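Local coordinates for protein polyketide synthase PksJ (Bacillus subtilis subsp. subtilis, PDB 4J1Q) that probably uses NADPH for stereoselective reduction of alpha- and beta-keto groups on acyl chains growing along the bacillaene polyketide assembly line, at residues A[84-89]-A[309-314]; A[108-113]-A[128-133]; A[293-298]-A[304-309]; A[316-321]-A[333-338]. One frame throughout, in Å; residues are numbered along the deposited sequence.

Contact 1: residues A[84-89]-A[309-314]. With NDP (NADPH dihydro-nicotinamide-adenine-dinucleotide phosphate), chain B.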
# COMPACT_ATOMS: atom_id res chain seq x y z
N ARG A 84 7.57 -12.55 6.07
CA ARG A 84 8.38 -11.92 7.09
C ARG A 84 7.79 -10.59 7.49
O ARG A 84 7.75 -10.25 8.67
CB ARG A 84 9.81 -11.74 6.59
CG ARG A 84 10.84 -12.53 7.39
CD ARG A 84 12.20 -12.48 6.72
NE ARG A 84 12.17 -13.16 5.43
CZ ARG A 84 12.76 -12.70 4.33
NH1 ARG A 84 13.42 -11.56 4.36
NH2 ARG A 84 12.70 -13.42 3.23
N TYR A 85 7.33 -9.83 6.50
CA TYR A 85 6.60 -8.57 6.71
C TYR A 85 5.36 -8.77 7.59
O TYR A 85 5.18 -8.09 8.59
CB TYR A 85 6.18 -7.99 5.35
CG TYR A 85 5.52 -6.63 5.44
CD1 TYR A 85 6.29 -5.47 5.39
CD2 TYR A 85 4.13 -6.49 5.55
CE1 TYR A 85 5.70 -4.21 5.44
CE2 TYR A 85 3.54 -5.23 5.58
CZ TYR A 85 4.34 -4.09 5.53
OH TYR A 85 3.76 -2.84 5.57
N GLN A 86 4.50 -9.71 7.20
CA GLN A 86 3.29 -9.98 7.98
C GLN A 86 3.65 -10.28 9.44
O GLN A 86 3.07 -9.69 10.37
CB GLN A 86 2.50 -11.15 7.38
CG GLN A 86 2.10 -10.94 5.92
CD GLN A 86 0.93 -11.80 5.51
OE1 GLN A 86 0.29 -12.44 6.34
NE2 GLN A 86 0.61 -11.80 4.23
N CYS A 87 4.66 -11.13 9.62
CA CYS A 87 5.14 -11.46 10.96
C CYS A 87 5.60 -10.22 11.72
O CYS A 87 5.18 -9.99 12.85
CB CYS A 87 6.27 -12.49 10.87
SG CYS A 87 6.72 -13.23 12.45
N TYR A 88 6.45 -9.41 11.10
CA TYR A 88 7.04 -8.27 11.81
C TYR A 88 6.00 -7.21 12.11
O TYR A 88 6.05 -6.58 13.18
CB TYR A 88 8.19 -7.67 11.03
CG TYR A 88 9.39 -8.56 10.95
CD1 TYR A 88 9.61 -9.57 11.88
CD2 TYR A 88 10.34 -8.38 9.96
CE1 TYR A 88 10.74 -10.37 11.83
CE2 TYR A 88 11.45 -9.20 9.87
CZ TYR A 88 11.65 -10.19 10.81
OH TYR A 88 12.76 -10.99 10.71
N MET A 89 5.03 -7.06 11.19
CA MET A 89 3.92 -6.13 11.41
C MET A 89 3.12 -6.53 12.63
O MET A 89 2.74 -5.67 13.43
CB MET A 89 3.00 -6.07 10.17
CG MET A 89 3.65 -5.45 8.95
SD MET A 89 4.30 -3.79 9.24
CE MET A 89 6.06 -4.14 9.30
N GLU A 309 -5.49 -11.40 8.64
CA GLU A 309 -6.48 -11.65 7.60
C GLU A 309 -6.61 -10.48 6.64
O GLU A 309 -6.83 -10.66 5.45
CB GLU A 309 -7.82 -11.94 8.25
CG GLU A 309 -8.96 -12.22 7.30
CD GLU A 309 -10.31 -12.13 8.01
OE1 GLU A 309 -10.52 -12.78 9.06
OE2 GLU A 309 -11.15 -11.32 7.56
N VAL A 310 -6.47 -9.25 7.12
CA VAL A 310 -6.47 -8.15 6.16
C VAL A 310 -5.14 -7.90 5.46
O VAL A 310 -5.13 -7.43 4.33
CB VAL A 310 -7.17 -6.87 6.65
CG1 VAL A 310 -7.89 -7.07 7.97
CG2 VAL A 310 -6.23 -5.67 6.65
N LEU A 311 -4.03 -8.30 6.08
CA LEU A 311 -2.72 -8.26 5.42
C LEU A 311 -2.62 -9.25 4.26
O LEU A 311 -1.98 -8.97 3.26
CB LEU A 311 -1.59 -8.57 6.41
CG LEU A 311 -1.23 -7.55 7.48
CD1 LEU A 311 -0.22 -8.16 8.44
CD2 LEU A 311 -0.67 -6.26 6.89
N GLN A 312 -3.25 -10.42 4.41
CA GLN A 312 -2.95 -11.55 3.54
C GLN A 312 -3.04 -11.23 2.05
O GLN A 312 -2.01 -11.25 1.36
CB GLN A 312 -3.81 -12.77 3.92
CG GLN A 312 -3.21 -13.61 5.05
CD GLN A 312 -2.34 -14.74 4.51
OE1 GLN A 312 -2.84 -15.82 4.21
NE2 GLN A 312 -1.05 -14.48 4.34
N PRO A 313 -4.24 -10.85 1.56
CA PRO A 313 -4.45 -10.68 0.11
C PRO A 313 -3.56 -9.62 -0.50
O PRO A 313 -3.20 -9.72 -1.68
CB PRO A 313 -5.92 -10.23 -0.01
CG PRO A 313 -6.31 -9.80 1.38
CD PRO A 313 -5.49 -10.63 2.32
N LYS A 314 -3.19 -8.60 0.28
CA LYS A 314 -2.48 -7.44 -0.28
C LYS A 314 -0.97 -7.64 -0.14
O LYS A 314 -0.16 -6.96 -0.78
CB LYS A 314 -2.95 -6.15 0.40
CG LYS A 314 -4.29 -5.61 -0.15
CD LYS A 314 -4.75 -4.36 0.56
CE LYS A 314 -6.11 -3.88 0.07
NZ LYS A 314 -6.12 -3.13 -1.23
PA NDP B . -14.69 -4.99 -2.11
O1A NDP B . -14.57 -5.61 -0.72
O2A NDP B . -16.00 -4.77 -2.81
O5B NDP B . -13.70 -5.76 -3.10
C5B NDP B . -12.65 -6.59 -2.59
C4B NDP B . -12.81 -7.93 -3.29
O4B NDP B . -11.67 -8.73 -2.99
C3B NDP B . -14.00 -8.69 -2.70
O3B NDP B . -14.85 -8.95 -3.85
C2B NDP B . -13.41 -9.98 -2.14
O2B NDP B . -14.19 -11.13 -2.59
C1B NDP B . -12.05 -10.09 -2.81
N9A NDP B . -11.12 -10.75 -1.86
C8A NDP B . -10.97 -10.48 -0.51
N7A NDP B . -9.98 -11.32 -0.01
C5A NDP B . -9.48 -12.07 -1.08
C6A NDP B . -8.50 -13.06 -1.20
N6A NDP B . -7.80 -13.53 -0.11
N1A NDP B . -8.25 -13.62 -2.42
C2A NDP B . -8.96 -13.24 -3.51
N3A NDP B . -9.94 -12.32 -3.41
C4A NDP B . -10.19 -11.69 -2.22
O3 NDP B . -13.89 -3.59 -2.06
PN NDP B . -13.74 -2.67 -3.36
O1N NDP B . -14.43 -1.37 -2.95
O2N NDP B . -14.04 -3.45 -4.63
O5D NDP B . -12.15 -2.39 -3.35
C5D NDP B . -11.27 -2.82 -4.40
C4D NDP B . -9.82 -2.55 -3.93
O4D NDP B . -9.58 -1.13 -3.93
C3D NDP B . -9.60 -3.02 -2.48
O3D NDP B . -8.32 -3.67 -2.34
C2D NDP B . -9.68 -1.76 -1.68
O2D NDP B . -8.82 -1.88 -0.55
C1D NDP B . -9.24 -0.65 -2.64
N1N NDP B . -9.92 0.62 -2.35
C2N NDP B . -11.26 0.76 -2.51
C3N NDP B . -11.92 1.97 -2.17
C7N NDP B . -13.43 2.10 -2.37
O7N NDP B . -13.93 3.24 -2.38
N7N NDP B . -14.22 1.00 -2.43
C4N NDP B . -11.18 3.04 -1.60
C5N NDP B . -9.80 2.85 -1.43
C6N NDP B . -9.20 1.62 -1.81
P2B NDP B . -14.25 -12.51 -1.73
O1X NDP B . -14.62 -12.00 -0.32
O2X NDP B . -15.31 -13.26 -2.54
O3X NDP B . -12.87 -13.12 -1.80
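The NZ atom of Lys314 is gripped by both ribose hydroxyls on the nicotinamide side of NADPH, one turn along from Leu311, which packs against Gln86 and Met89. NZ donates to O2D of the cofactor at 3.1 Å and to O3D at 2.5 Å, the latter unusually short in the model, while OD1 of Asn355 is a further partner. An extended lysine suits this place: its chain reaches from the helix to the diol, bending only at the last torsion to bring the ammonium to the ribose. Pro313, beside it, has no N-H to give the preceding turn, so the helix kinks there; its CB lies 3.8 Å from N6A of the adenine.

Toward segment 84-89 the helix runs nearly antiparallel, at 156°, with the axes of the two segments 10.5 Å apart. Leucine at 311 supplies a branched apolar end: Leu311 CD1 sits 4.0 Å from Gln86 CA. The same methyl, Leu311 CD1, is 4.2 Å from Met89 CB. The Leu311 and Gln86 side chains lie alongside one another, pointing contrary ways. The Gln86 amide is carried on to Gln312, whose NE2 is 3.5 Å from CD of Gln86, with the two amide planes 77° apart. Gln312 gets there by bending at chi2 (-92°), for its CB points away.

Helix 81-98 thus covers one flank of helix 304-324, while helix 349-370 lies against both: Tyr85 OH bonds to Ala353 O, and Lys314 touches Tyr351, Ala354 and Met358.

Contact 2: residues A[108-113]-A[128-133]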
# COMPACT_ATOMS: atom_id res chain seq x y z
N ILE A 108 5.84 8.91 23.78
CA ILE A 108 6.76 7.90 23.37
C ILE A 108 7.18 8.04 21.92
O ILE A 108 6.47 8.62 21.12
CB ILE A 108 6.20 6.50 23.63
CG1 ILE A 108 5.53 6.47 25.02
CG2 ILE A 108 7.29 5.46 23.46
CD1 ILE A 108 5.49 5.11 25.68
N ILE A 109 8.39 7.56 21.63
CA ILE A 109 8.96 7.62 20.31
C ILE A 109 9.36 6.21 19.87
O ILE A 109 10.02 5.47 20.62
CB ILE A 109 10.19 8.55 20.26
CG1 ILE A 109 10.65 8.70 18.81
CG2 ILE A 109 11.32 8.00 21.11
CD1 ILE A 109 11.51 9.92 18.52
N ILE A 110 8.83 5.78 18.72
CA ILE A 110 9.33 4.60 18.04
C ILE A 110 9.97 5.00 16.73
O ILE A 110 9.39 5.75 15.95
CB ILE A 110 8.22 3.59 17.73
CG1 ILE A 110 7.20 3.56 18.85
CG2 ILE A 110 8.81 2.20 17.49
CD1 ILE A 110 6.08 2.57 18.60
N GLN A 111 11.15 4.45 16.47
CA GLN A 111 11.84 4.64 15.21
C GLN A 111 12.13 3.28 14.60
O GLN A 111 12.76 2.41 15.25
CB GLN A 111 13.15 5.39 15.42
CG GLN A 111 13.00 6.65 16.25
CD GLN A 111 14.32 7.39 16.39
OE1 GLN A 111 15.28 6.86 16.95
NE2 GLN A 111 14.38 8.60 15.84
N ALA A 112 11.69 3.11 13.37
CA ALA A 112 11.93 1.87 12.65
C ALA A 112 13.09 2.09 11.73
O ALA A 112 13.16 3.10 11.01
CB ALA A 112 10.71 1.44 11.87
N ILE A 113 14.05 1.16 11.79
CA ILE A 113 15.20 1.25 10.93
C ILE A 113 15.08 0.22 9.84
O ILE A 113 14.97 -0.97 10.10
CB ILE A 113 16.51 1.08 11.71
CG1 ILE A 113 16.42 1.81 13.05
CG2 ILE A 113 17.66 1.64 10.91
CD1 ILE A 113 16.24 3.31 12.98
N GLY A 128 2.62 2.67 6.99
CA GLY A 128 1.16 2.62 7.11
C GLY A 128 0.70 2.35 8.53
O GLY A 128 -0.21 3.01 9.04
N LEU A 129 1.32 1.36 9.17
CA LEU A 129 1.01 1.03 10.56
C LEU A 129 1.33 2.21 11.52
O LEU A 129 0.53 2.53 12.40
CB LEU A 129 1.72 -0.26 11.00
CG LEU A 129 1.56 -0.86 12.42
CD1 LEU A 129 0.15 -0.94 12.94
CD2 LEU A 129 2.13 -2.26 12.48
N PHE A 130 2.49 2.84 11.33
CA PHE A 130 2.95 3.95 12.23
C PHE A 130 2.04 5.20 12.17
O PHE A 130 1.64 5.74 13.20
CB PHE A 130 4.39 4.34 11.88
CG PHE A 130 5.42 3.48 12.57
CD1 PHE A 130 5.03 2.31 13.22
CD2 PHE A 130 6.75 3.87 12.64
CE1 PHE A 130 5.95 1.54 13.93
CE2 PHE A 130 7.67 3.08 13.32
CZ PHE A 130 7.27 1.93 13.99
N LYS A 131 1.60 5.55 10.96
CA LYS A 131 0.64 6.62 10.79
C LYS A 131 -0.71 6.34 11.44
O LYS A 131 -1.27 7.22 12.09
CB LYS A 131 0.46 6.92 9.30
CG LYS A 131 1.74 7.42 8.67
CD LYS A 131 1.45 8.05 7.32
CE LYS A 131 2.50 9.12 7.02
NZ LYS A 131 3.71 8.50 6.43
N THR A 132 -1.21 5.11 11.34
CA THR A 132 -2.45 4.77 12.03
C THR A 132 -2.25 4.81 13.54
O THR A 132 -3.00 5.47 14.23
CB THR A 132 -3.00 3.41 11.59
OG1 THR A 132 -3.24 3.45 10.18
CG2 THR A 132 -4.32 3.07 12.35
N ALA A 133 -1.19 4.17 14.03
CA ALA A 133 -0.84 4.22 15.45
C ALA A 133 -0.82 5.66 16.01
O ALA A 133 -1.33 5.89 17.12
CB ALA A 133 0.49 3.53 15.70
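The ring of Phe130 turns its CE2 and CZ corner to strand 108-115, where Ile110 and Ala112 both approach it at a slant. These are the strand and helix of a beta-alpha-beta unit, completed by strand 140-147, in the amino-terminal Rossmann-like part of the protein. Alternation along the strand sends the side chains of Ile110 and Ala112 to the helix, two residues apart, while Gln111 between them points the other way and bonds to His47, Gln143 and the carbonyl of Leu160.

CB of Ala112 reaches CE2 of Phe130 at 3.7 Å, and CG2 of Ile110 reaches CZ of the ring at 3.8 Å. The small alanine lets the ring come close to the strand backbone; the beta-branched isoleucine suits the extended chain and offers its methyl CG2, the branch anti to the backbone N, to the ring. A phenylalanine is long enough to span helix and strand, whose nearest CA atoms, in Ile110 and Phe130, are 8.7 Å apart. The Phe130 side chain also touches Ala142 of strand 140-147.

Within the helix, Gly128 O accepts from Thr132 twice, from N and from OG1, each at 3.3 Å and from opposite faces of the carbonyl plane, OG1 being tilted 24° from it.

Contact 3: residues A[293-298]-A[304-309]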
# COMPACT_ATOMS: atom_id res chain seq x y z
N SER A 293 -9.73 -6.13 1.70
CA SER A 293 -10.89 -5.80 2.49
C SER A 293 -10.35 -5.07 3.71
O SER A 293 -9.19 -5.23 4.03
CB SER A 293 -11.64 -7.08 2.90
OG SER A 293 -10.78 -8.00 3.60
N SER A 294 -11.13 -4.17 4.27
CA SER A 294 -10.77 -3.54 5.53
C SER A 294 -11.71 -4.01 6.61
O SER A 294 -12.90 -4.25 6.36
CB SER A 294 -10.89 -2.04 5.39
OG SER A 294 -12.25 -1.67 5.21
N LYS A 295 -11.18 -4.16 7.82
CA LYS A 295 -12.02 -4.48 8.96
C LYS A 295 -11.77 -3.51 10.10
O LYS A 295 -10.79 -3.64 10.83
CB LYS A 295 -11.77 -5.92 9.42
CG LYS A 295 -12.13 -6.94 8.34
CD LYS A 295 -11.91 -8.37 8.77
CE LYS A 295 -12.28 -9.31 7.63
NZ LYS A 295 -13.68 -9.09 7.12
N ASP A 296 -12.62 -2.52 10.24
CA ASP A 296 -12.31 -1.44 11.16
C ASP A 296 -12.37 -1.83 12.63
O ASP A 296 -13.34 -2.41 13.10
CB ASP A 296 -13.20 -0.26 10.88
CG ASP A 296 -12.98 0.27 9.49
OD1 ASP A 296 -11.97 -0.13 8.88
OD2 ASP A 296 -13.84 1.02 8.98
N ARG A 297 -11.23 -1.66 13.30
CA ARG A 297 -11.14 -1.74 14.74
C ARG A 297 -9.88 -1.04 15.22
O ARG A 297 -8.86 -1.11 14.55
CB ARG A 297 -11.11 -3.18 15.19
CG ARG A 297 -12.44 -3.63 15.76
CD ARG A 297 -12.24 -4.85 16.62
NE ARG A 297 -12.52 -6.08 15.88
CZ ARG A 297 -12.60 -7.28 16.47
NH1 ARG A 297 -12.85 -8.36 15.74
NH2 ARG A 297 -12.44 -7.39 17.79
N PHE A 298 -9.94 -0.45 16.42
CA PHE A 298 -8.80 0.24 16.97
C PHE A 298 -7.76 -0.77 17.40
O PHE A 298 -8.11 -1.86 17.87
CB PHE A 298 -9.21 1.07 18.19
CG PHE A 298 -9.52 2.50 17.87
CD1 PHE A 298 -10.47 2.82 16.92
CD2 PHE A 298 -8.89 3.52 18.56
CE1 PHE A 298 -10.77 4.14 16.64
CE2 PHE A 298 -9.18 4.83 18.28
CZ PHE A 298 -10.16 5.14 17.35
N ASN A 304 -5.03 -10.54 16.55
CA ASN A 304 -4.06 -11.07 15.58
C ASN A 304 -4.69 -11.70 14.33
O ASN A 304 -4.15 -11.56 13.22
CB ASN A 304 -3.13 -12.07 16.23
CG ASN A 304 -2.24 -11.44 17.28
OD1 ASN A 304 -2.16 -10.22 17.36
ND2 ASN A 304 -1.58 -12.27 18.08
N GLU A 305 -5.75 -12.48 14.52
CA GLU A 305 -6.37 -13.17 13.39
C GLU A 305 -6.92 -12.20 12.37
O GLU A 305 -6.76 -12.38 11.14
CB GLU A 305 -7.49 -14.12 13.86
CG GLU A 305 -7.01 -15.27 14.72
CD GLU A 305 -6.75 -14.85 16.15
OE1 GLU A 305 -5.63 -15.12 16.66
OE2 GLU A 305 -7.66 -14.25 16.76
N GLU A 306 -7.62 -11.18 12.86
CA GLU A 306 -8.20 -10.18 11.97
C GLU A 306 -7.08 -9.42 11.27
O GLU A 306 -7.12 -9.22 10.03
CB GLU A 306 -9.07 -9.21 12.75
CG GLU A 306 -9.94 -8.37 11.85
CD GLU A 306 -10.74 -7.34 12.60
OE1 GLU A 306 -11.98 -7.38 12.51
OE2 GLU A 306 -10.12 -6.44 13.20
N PHE A 307 -6.11 -8.98 12.07
CA PHE A 307 -4.90 -8.34 11.57
C PHE A 307 -4.25 -9.10 10.40
O PHE A 307 -4.12 -8.57 9.32
CB PHE A 307 -3.90 -8.15 12.73
CG PHE A 307 -2.79 -7.19 12.42
CD1 PHE A 307 -2.95 -5.83 12.68
CD2 PHE A 307 -1.61 -7.63 11.82
CE1 PHE A 307 -1.94 -4.93 12.36
CE2 PHE A 307 -0.60 -6.72 11.51
CZ PHE A 307 -0.76 -5.37 11.78
N GLN A 308 -3.88 -10.35 10.61
CA GLN A 308 -3.28 -11.16 9.53
C GLN A 308 -4.21 -11.28 8.36
O GLN A 308 -3.76 -11.37 7.21
CB GLN A 308 -2.91 -12.58 10.02
CG GLN A 308 -1.64 -12.62 10.88
CD GLN A 308 -0.45 -12.01 10.16
OE1 GLN A 308 0.33 -11.28 10.76
NE2 GLN A 308 -0.31 -12.32 8.87
N GLU A 309 -5.49 -11.40 8.64
CA GLU A 309 -6.48 -11.65 7.60
C GLU A 309 -6.61 -10.48 6.64
O GLU A 309 -6.83 -10.66 5.45
CB GLU A 309 -7.82 -11.94 8.25
CG GLU A 309 -8.96 -12.22 7.30
CD GLU A 309 -10.31 -12.13 8.01
OE1 GLU A 309 -10.52 -12.78 9.06
OE2 GLU A 309 -11.15 -11.32 7.56
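Lys295 and Arg297 lie on an extended, irregular loop that passes the first turns of helix 304-324, with CA of Lys295 7.5 Å from CA of Glu306. Alternation in the extended chain directs both basic side chains to the helix and Asp296 away from it.

Glu306 receives both neighbours. Its CG lies anti to the backbone N (chi1 -167°) and the chain runs on extended, so the carboxylate stands out from the helix over the loop. There OE1 is 3.4 Å from CB of Lys295 and 3.5 Å from NH1 of Arg297. The latter is a weak, bent hydrogen bond within a salt bridge: OE1 meets the guanidinium at its edge, near its plane, but the carboxylate is turned 87° to it and cannot pair side by side. The stronger partner of Glu306 is Lys302, whose NZ bridges to OE2.

Aliphatic parts meet as well, CD of Lys295 lying 3.7 Å from CG of Glu306. A long pairing of Lys295 NZ with Glu309 is doubtful, because the carboxylate oxygen is poorly placed in the model. Long, flexible charged residues fit such a place at the protein surface. This is a surface ion-pair cluster on the connection from strand 286-289 to helix 304-324 in the Rossmann fold of the ketoreductase domain.

Contact 4: residues A[316-321]-A[333-338]. With NDP (NADPH dihydro-nicotinamide-adenine-dinucleotide phosphate), chain B.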
# COMPACT_ATOMS: atom_id res chain seq x y z
N SER A 316 1.01 -11.11 0.99
CA SER A 316 1.34 -12.40 0.41
C SER A 316 0.62 -12.61 -0.91
O SER A 316 1.21 -13.15 -1.88
CB SER A 316 1.00 -13.54 1.36
OG SER A 316 1.97 -13.62 2.37
N GLY A 317 -0.66 -12.25 -0.94
CA GLY A 317 -1.45 -12.42 -2.14
C GLY A 317 -0.79 -11.75 -3.31
O GLY A 317 -0.70 -12.32 -4.40
N LEU A 318 -0.26 -10.54 -3.08
CA LEU A 318 0.35 -9.75 -4.13
C LEU A 318 1.67 -10.35 -4.57
O LEU A 318 1.92 -10.49 -5.75
CB LEU A 318 0.55 -8.31 -3.64
CG LEU A 318 1.18 -7.36 -4.65
CD1 LEU A 318 0.76 -5.94 -4.40
CD2 LEU A 318 2.67 -7.43 -4.49
N LEU A 319 2.51 -10.72 -3.61
CA LEU A 319 3.75 -11.39 -3.93
C LEU A 319 3.43 -12.59 -4.81
O LEU A 319 4.01 -12.72 -5.88
CB LEU A 319 4.48 -11.81 -2.66
CG LEU A 319 5.85 -12.53 -2.71
CD1 LEU A 319 6.61 -12.36 -1.40
CD2 LEU A 319 5.69 -14.02 -2.99
N HIS A 320 2.52 -13.45 -4.36
CA HIS A 320 2.17 -14.69 -5.07
C HIS A 320 1.78 -14.44 -6.49
O HIS A 320 2.19 -15.17 -7.38
CB HIS A 320 1.05 -15.44 -4.37
CG HIS A 320 1.42 -15.98 -3.01
ND1 HIS A 320 0.49 -16.31 -2.08
CD2 HIS A 320 2.67 -16.21 -2.42
CE1 HIS A 320 1.12 -16.71 -0.95
NE2 HIS A 320 2.44 -16.64 -1.16
N VAL A 321 0.91 -13.46 -6.70
CA VAL A 321 0.54 -13.02 -8.05
C VAL A 321 1.76 -12.57 -8.85
O VAL A 321 2.03 -13.08 -9.94
CB VAL A 321 -0.50 -11.90 -8.03
CG1 VAL A 321 -0.77 -11.39 -9.42
CG2 VAL A 321 -1.78 -12.37 -7.36
N PHE A 333 0.96 -3.76 -14.40
CA PHE A 333 0.55 -4.43 -13.18
C PHE A 333 0.21 -3.32 -12.19
O PHE A 333 1.09 -2.59 -11.75
CB PHE A 333 1.71 -5.30 -12.66
CG PHE A 333 1.30 -6.37 -11.67
CD1 PHE A 333 0.19 -6.22 -10.85
CD2 PHE A 333 2.13 -7.47 -11.46
CE1 PHE A 333 -0.12 -7.18 -9.88
CE2 PHE A 333 1.83 -8.42 -10.49
CZ PHE A 333 0.71 -8.26 -9.68
N ILE A 334 -1.08 -3.10 -11.97
CA ILE A 334 -1.55 -1.99 -11.16
C ILE A 334 -2.17 -2.47 -9.86
O ILE A 334 -3.06 -3.32 -9.87
CB ILE A 334 -2.60 -1.16 -11.91
CG1 ILE A 334 -1.94 -0.31 -13.01
CG2 ILE A 334 -3.40 -0.32 -10.94
CD1 ILE A 334 -2.87 0.00 -14.16
N PHE A 335 -1.67 -1.97 -8.73
CA PHE A 335 -2.24 -2.31 -7.42
C PHE A 335 -3.31 -1.28 -7.07
O PHE A 335 -3.06 -0.08 -7.12
CB PHE A 335 -1.16 -2.29 -6.32
CG PHE A 335 0.16 -2.88 -6.72
CD1 PHE A 335 1.34 -2.40 -6.17
CD2 PHE A 335 0.22 -3.96 -7.59
CE1 PHE A 335 2.57 -2.90 -6.57
CE2 PHE A 335 1.44 -4.48 -7.99
CZ PHE A 335 2.62 -3.95 -7.48
N PHE A 336 -4.43 -1.76 -6.54
CA PHE A 336 -5.42 -0.85 -5.96
C PHE A 336 -5.22 -0.65 -4.46
O PHE A 336 -5.74 -1.41 -3.63
CB PHE A 336 -6.85 -1.32 -6.26
CG PHE A 336 -7.30 -1.01 -7.68
CD1 PHE A 336 -6.40 -0.46 -8.60
CD2 PHE A 336 -8.61 -1.23 -8.06
CE1 PHE A 336 -6.81 -0.17 -9.89
CE2 PHE A 336 -9.02 -0.95 -9.35
CZ PHE A 336 -8.13 -0.40 -10.27
N SER A 337 -4.39 0.33 -4.13
CA SER A 337 -4.06 0.61 -2.73
C SER A 337 -5.03 1.69 -2.24
O SER A 337 -6.01 2.00 -2.92
CB SER A 337 -2.60 1.10 -2.65
OG SER A 337 -2.25 1.56 -1.35
N SER A 338 -4.72 2.34 -1.13
CA SER A 338 -5.69 3.21 -0.51
C SER A 338 -5.02 4.44 0.06
O SER A 338 -3.84 4.40 0.46
CB SER A 338 -6.42 2.47 0.62
OG SER A 338 -6.99 3.40 1.51
PA NDP B . -14.69 -4.99 -2.11
O1A NDP B . -14.57 -5.61 -0.72
O2A NDP B . -16.00 -4.77 -2.81
O5B NDP B . -13.70 -5.76 -3.10
C5B NDP B . -12.65 -6.59 -2.59
C4B NDP B . -12.81 -7.93 -3.29
O4B NDP B . -11.67 -8.73 -2.99
C3B NDP B . -14.00 -8.69 -2.70
O3B NDP B . -14.85 -8.95 -3.85
C2B NDP B . -13.41 -9.98 -2.14
O2B NDP B . -14.19 -11.13 -2.59
C1B NDP B . -12.05 -10.09 -2.81
N9A NDP B . -11.12 -10.75 -1.86
C8A NDP B . -10.97 -10.48 -0.51
N7A NDP B . -9.98 -11.32 -0.01
C5A NDP B . -9.48 -12.07 -1.08
C6A NDP B . -8.50 -13.06 -1.20
N6A NDP B . -7.80 -13.53 -0.11
N1A NDP B . -8.25 -13.62 -2.42
C2A NDP B . -8.96 -13.24 -3.51
N3A NDP B . -9.94 -12.32 -3.41
C4A NDP B . -10.19 -11.69 -2.22
O3 NDP B . -13.89 -3.59 -2.06
PN NDP B . -13.74 -2.67 -3.36
O1N NDP B . -14.43 -1.37 -2.95
O2N NDP B . -14.04 -3.45 -4.63
O5D NDP B . -12.15 -2.39 -3.35
C5D NDP B . -11.27 -2.82 -4.40
C4D NDP B . -9.82 -2.55 -3.93
O4D NDP B . -9.58 -1.13 -3.93
C3D NDP B . -9.60 -3.02 -2.48
O3D NDP B . -8.32 -3.67 -2.34
C2D NDP B . -9.68 -1.76 -1.68
O2D NDP B . -8.82 -1.88 -0.55
C1D NDP B . -9.24 -0.65 -2.64
N1N NDP B . -9.92 0.62 -2.35
C2N NDP B . -11.26 0.76 -2.51
C3N NDP B . -11.92 1.97 -2.17
C7N NDP B . -13.43 2.10 -2.37
O7N NDP B . -13.93 3.24 -2.38
N7N NDP B . -14.22 1.00 -2.43
C4N NDP B . -11.18 3.04 -1.60
C5N NDP B . -9.80 2.85 -1.43
C6N NDP B . -9.20 1.62 -1.81
P2B NDP B . -14.25 -12.51 -1.73
O1X NDP B . -14.62 -12.00 -0.32
O2X NDP B . -15.31 -13.26 -2.54
O3X NDP B . -12.87 -13.12 -1.80
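A methyl group of Leu318 stands almost squarely on the centre of the Phe335 ring: CD1 is 3.7 Å from the ring centroid and only 8° off its normal, a CH-pi contact in which every ring carbon is about equally distant. The leucine stem meets the phenylalanine side chain at about a right angle, and with CG anti to the backbone N (chi1 -180°) it carries CD1 from the helix straight to the strand. The Phe335 ring is met in its own plane by CE1 of Phe333, two residues back on the same side of the strand.

Phe333 is itself touched from the helix, its CZ lying 3.5 Å from CG1 of Val321. Short valine suits the spot because the long ring comes most of the way to it. Both aromatics project from strand 332-338 against helix 304-324, consecutive elements of the Rossmann fold; the strand is flanked by strands 286-289 and 377-383. His289 of the former also touches Leu318 and Val321.

Residues at the carboxyl end of the strand line the cofactor pocket, as is usual in this fold. CB of Phe336, on the other side of the strand, approaches O4D of NADPH at 3.6 Å; Ser337 O lies 3.4 Å from C6N of the nicotinamide. Ser338 CB is 3.8 Å from C6N, and Ser338 is the N-cap of the next helix, its OG accepting from Ser340 N.

Contacts 1, 2 and 4 are buried and contact 3 lies at the surface, and their chemistry follows. Contacts 2 and 4 are both strand-to-helix packing by apolar side chains, one in the amino-terminal Rossmann-like part and one in the ketoreductase part, their centres about 23 Å apart. Contact 1 pairs helices from these two parts and mixes apolar atoms with amides. Contact 3 relies on weak surface ion pairs. Helix 304-324 takes part in contacts 1, 3 and 4, using different side chains for helix 81-98, the loop and strand 332-338; Glu309 lies in segments of contacts 1 and 3 but bears only on contact 3. Contacts 1 and 4 both touch NADPH, and Met89 of contact 1 touches Leu129 of contact 2.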